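Local coordinates for protein enolase (alpha proteobacterium BAL199, PDB 3UGV) that probably catalyses a magnesium-dependent reaction of the enolase superfamily, in the mandelate racemase / muconate lactonizing enzyme family, at residues F[137-148]-F[369-377]. Sequence-based numbering, arbitrary orientation.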
# COMPACT_ATOMS: atom_id res chain seq x y z
N ASP F 137 -0.32 -40.28 16.91
CA ASP F 137 -1.18 -41.21 17.63
C ASP F 137 -0.32 -42.16 18.43
O ASP F 137 -0.61 -42.44 19.59
CB ASP F 137 -2.11 -42.00 16.70
CG ASP F 137 -2.92 -43.05 17.44
OD1 ASP F 137 -3.79 -42.68 18.26
OD2 ASP F 137 -2.69 -44.26 17.20
N ALA F 138 0.75 -42.66 17.81
CA ALA F 138 1.69 -43.54 18.52
C ALA F 138 2.33 -42.87 19.74
O ALA F 138 2.38 -43.46 20.82
CB ALA F 138 2.75 -44.08 17.55
N LEU F 139 2.80 -41.64 19.58
CA LEU F 139 3.41 -40.89 20.68
C LEU F 139 2.42 -40.71 21.82
O LEU F 139 2.77 -40.84 22.98
CB LEU F 139 3.93 -39.54 20.19
CG LEU F 139 4.67 -38.64 21.18
CD1 LEU F 139 6.02 -39.24 21.59
CD2 LEU F 139 4.87 -37.27 20.56
N ALA F 140 1.18 -40.39 21.49
CA ALA F 140 0.13 -40.25 22.49
C ALA F 140 -0.08 -41.55 23.27
O ALA F 140 -0.16 -41.55 24.49
CB ALA F 140 -1.16 -39.83 21.83
N ARG F 141 -0.18 -42.67 22.55
CA ARG F 141 -0.35 -43.98 23.18
C ARG F 141 0.84 -44.28 24.09
O ARG F 141 0.68 -44.75 25.22
CB ARG F 141 -0.53 -45.08 22.14
CG ARG F 141 -1.83 -44.96 21.34
CD ARG F 141 -1.97 -46.04 20.26
NE ARG F 141 -3.25 -45.91 19.56
CZ ARG F 141 -4.40 -46.42 20.00
NH1 ARG F 141 -4.44 -47.08 21.15
NH2 ARG F 141 -5.52 -46.25 19.31
N ALA F 142 2.04 -44.00 23.60
CA ALA F 142 3.25 -44.16 24.39
C ALA F 142 3.22 -43.35 25.69
O ALA F 142 3.89 -43.70 26.65
CB ALA F 142 4.49 -43.82 23.55
N ALA F 143 2.47 -42.25 25.72
CA ALA F 143 2.35 -41.46 26.95
C ALA F 143 1.08 -41.82 27.71
O ALA F 143 0.74 -41.18 28.71
CB ALA F 143 2.37 -39.97 26.63
N ASN F 144 0.38 -42.84 27.22
CA ASN F 144 -0.93 -43.22 27.76
C ASN F 144 -1.89 -42.03 27.92
O ASN F 144 -2.57 -41.90 28.94
CB ASN F 144 -0.77 -43.99 29.08
CG ASN F 144 -2.05 -44.66 29.53
OD1 ASN F 144 -2.49 -44.48 30.67
ND2 ASN F 144 -2.68 -45.42 28.64
N MET F 145 -1.92 -41.16 26.91
CA MET F 145 -2.77 -39.97 26.92
C MET F 145 -3.59 -39.88 25.65
O MET F 145 -3.12 -40.24 24.57
CB MET F 145 -1.91 -38.71 27.01
CG MET F 145 -1.26 -38.49 28.37
SD MET F 145 -0.14 -37.08 28.38
CE MET F 145 0.36 -37.10 30.10
N PRO F 146 -4.84 -39.40 25.78
CA PRO F 146 -5.56 -39.04 24.56
C PRO F 146 -4.75 -37.97 23.81
O PRO F 146 -4.01 -37.23 24.47
CB PRO F 146 -6.87 -38.44 25.10
CG PRO F 146 -6.99 -38.93 26.53
CD PRO F 146 -5.58 -39.05 27.01
N LEU F 147 -4.84 -37.90 22.48
CA LEU F 147 -4.04 -36.94 21.72
C LEU F 147 -4.24 -35.49 22.20
O LEU F 147 -3.26 -34.76 22.42
CB LEU F 147 -4.30 -37.03 20.22
CG LEU F 147 -3.42 -36.11 19.36
CD1 LEU F 147 -1.95 -36.49 19.46
CD2 LEU F 147 -3.88 -36.10 17.89
N CYS F 148 -5.49 -35.08 22.37
CA CYS F 148 -5.76 -33.71 22.82
C CYS F 148 -5.06 -33.44 24.15
O CYS F 148 -4.66 -32.30 24.42
CB CYS F 148 -7.26 -33.47 22.95
SG CYS F 148 -8.11 -34.62 24.04
N VAL F 369 -15.09 -36.22 22.33
CA VAL F 369 -13.77 -36.84 22.26
C VAL F 369 -13.67 -37.80 23.43
O VAL F 369 -13.83 -37.38 24.57
CB VAL F 369 -12.61 -35.81 22.39
CG1 VAL F 369 -11.27 -36.55 22.41
CG2 VAL F 369 -12.63 -34.79 21.26
N PRO F 370 -13.40 -39.08 23.15
CA PRO F 370 -13.41 -40.13 24.17
C PRO F 370 -12.11 -40.14 24.97
O PRO F 370 -11.05 -39.78 24.45
CB PRO F 370 -13.49 -41.41 23.35
CG PRO F 370 -12.70 -41.07 22.11
CD PRO F 370 -13.03 -39.61 21.82
N ASP F 371 -12.19 -40.53 26.24
CA ASP F 371 -10.99 -40.64 27.05
C ASP F 371 -10.27 -41.95 26.74
O ASP F 371 -10.24 -42.86 27.57
CB ASP F 371 -11.35 -40.55 28.54
CG ASP F 371 -10.24 -39.93 29.38
OD1 ASP F 371 -9.05 -40.05 29.01
OD2 ASP F 371 -10.56 -39.32 30.41
N LYS F 372 -9.71 -42.05 25.54
CA LYS F 372 -8.88 -43.19 25.16
C LYS F 372 -7.52 -42.66 24.69
O LYS F 372 -7.41 -41.51 24.31
CB LYS F 372 -9.55 -44.02 24.07
CG LYS F 372 -10.94 -44.50 24.46
CD LYS F 372 -11.45 -45.62 23.55
CE LYS F 372 -12.03 -45.09 22.24
NZ LYS F 372 -12.56 -46.22 21.41
N PRO F 373 -6.48 -43.50 24.75
CA PRO F 373 -5.14 -43.03 24.41
C PRO F 373 -5.06 -42.74 22.92
O PRO F 373 -5.75 -43.41 22.15
CB PRO F 373 -4.24 -44.22 24.76
CG PRO F 373 -5.08 -45.13 25.60
CD PRO F 373 -6.48 -44.93 25.12
N GLY F 374 -4.23 -41.77 22.52
CA GLY F 374 -4.12 -41.37 21.12
C GLY F 374 -5.43 -40.89 20.52
O GLY F 374 -6.16 -40.11 21.13
N LEU F 375 -5.71 -41.37 19.31
CA LEU F 375 -6.95 -41.04 18.61
C LEU F 375 -8.05 -42.04 18.95
O LEU F 375 -9.19 -41.89 18.52
CB LEU F 375 -6.73 -41.05 17.10
CG LEU F 375 -5.76 -39.99 16.56
CD1 LEU F 375 -5.38 -40.30 15.14
CD2 LEU F 375 -6.40 -38.62 16.68
N GLY F 376 -7.69 -43.07 19.72
CA GLY F 376 -8.61 -44.14 20.07
C GLY F 376 -9.24 -44.85 18.89
O GLY F 376 -10.42 -45.19 18.92
N LEU F 377 -8.47 -45.07 17.83
CA LEU F 377 -8.99 -45.77 16.66
C LEU F 377 -8.68 -47.26 16.75
O LEU F 377 -7.55 -47.65 17.04
CB LEU F 377 -8.40 -45.21 15.36
CG LEU F 377 -8.69 -43.77 14.93
CD1 LEU F 377 -8.13 -43.57 13.54
CD2 LEU F 377 -10.17 -43.47 14.94
O HOH W 1 -5.69 -44.62 16.85
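A type II' beta turn, Pro373 to Gly376, docks against the Schellman-terminated end of helix 123-142, tying the two family regions of this enolase-superfamily chain together. Gly374 is gripped through both backbone polar atoms: its N donates to Met145 O (2.8 Å), and its O accepts from Leu147 N (2.9 Å), a donor 38° above the carbonyl plane. With Pro146 opposite Gly374, this makes a single beta bridge. Glycine suits the position, since its phi is positive and a CB would collide with Asp137 OD1; Ala140 CB already lies 3.4 Å from Gly374 CA. With CG anti to the backbone N (chi1 175°), the end of the Asp137 side chain comes nearer the turn, and OD1 takes Leu375 N at 2.6 Å, nearly in line with the C-O bond; OD2 forms a salt bridge with Arg141 NE (2.9 Å), met on its syn side but 28° out of the carboxylate plane. Pro373 O sits 3.9 Å above the centre of the Arg141 guanidinium, whose NH2 donates to a water that also accepts from Leu377 N. With an alanine at Asp137, Leu375 N would probably lose its acceptor and the Arg141 guanidinium its carboxylate mate. Leu147 CD2 meets Leu375 CD2 at 3.8 Å, and both leucines pack on His335 of helix 330-337, while Arg72 of strand 71-75 hydrogen-bonds through its backbone N to Asp137 OD2 and through NE to Leu377 O.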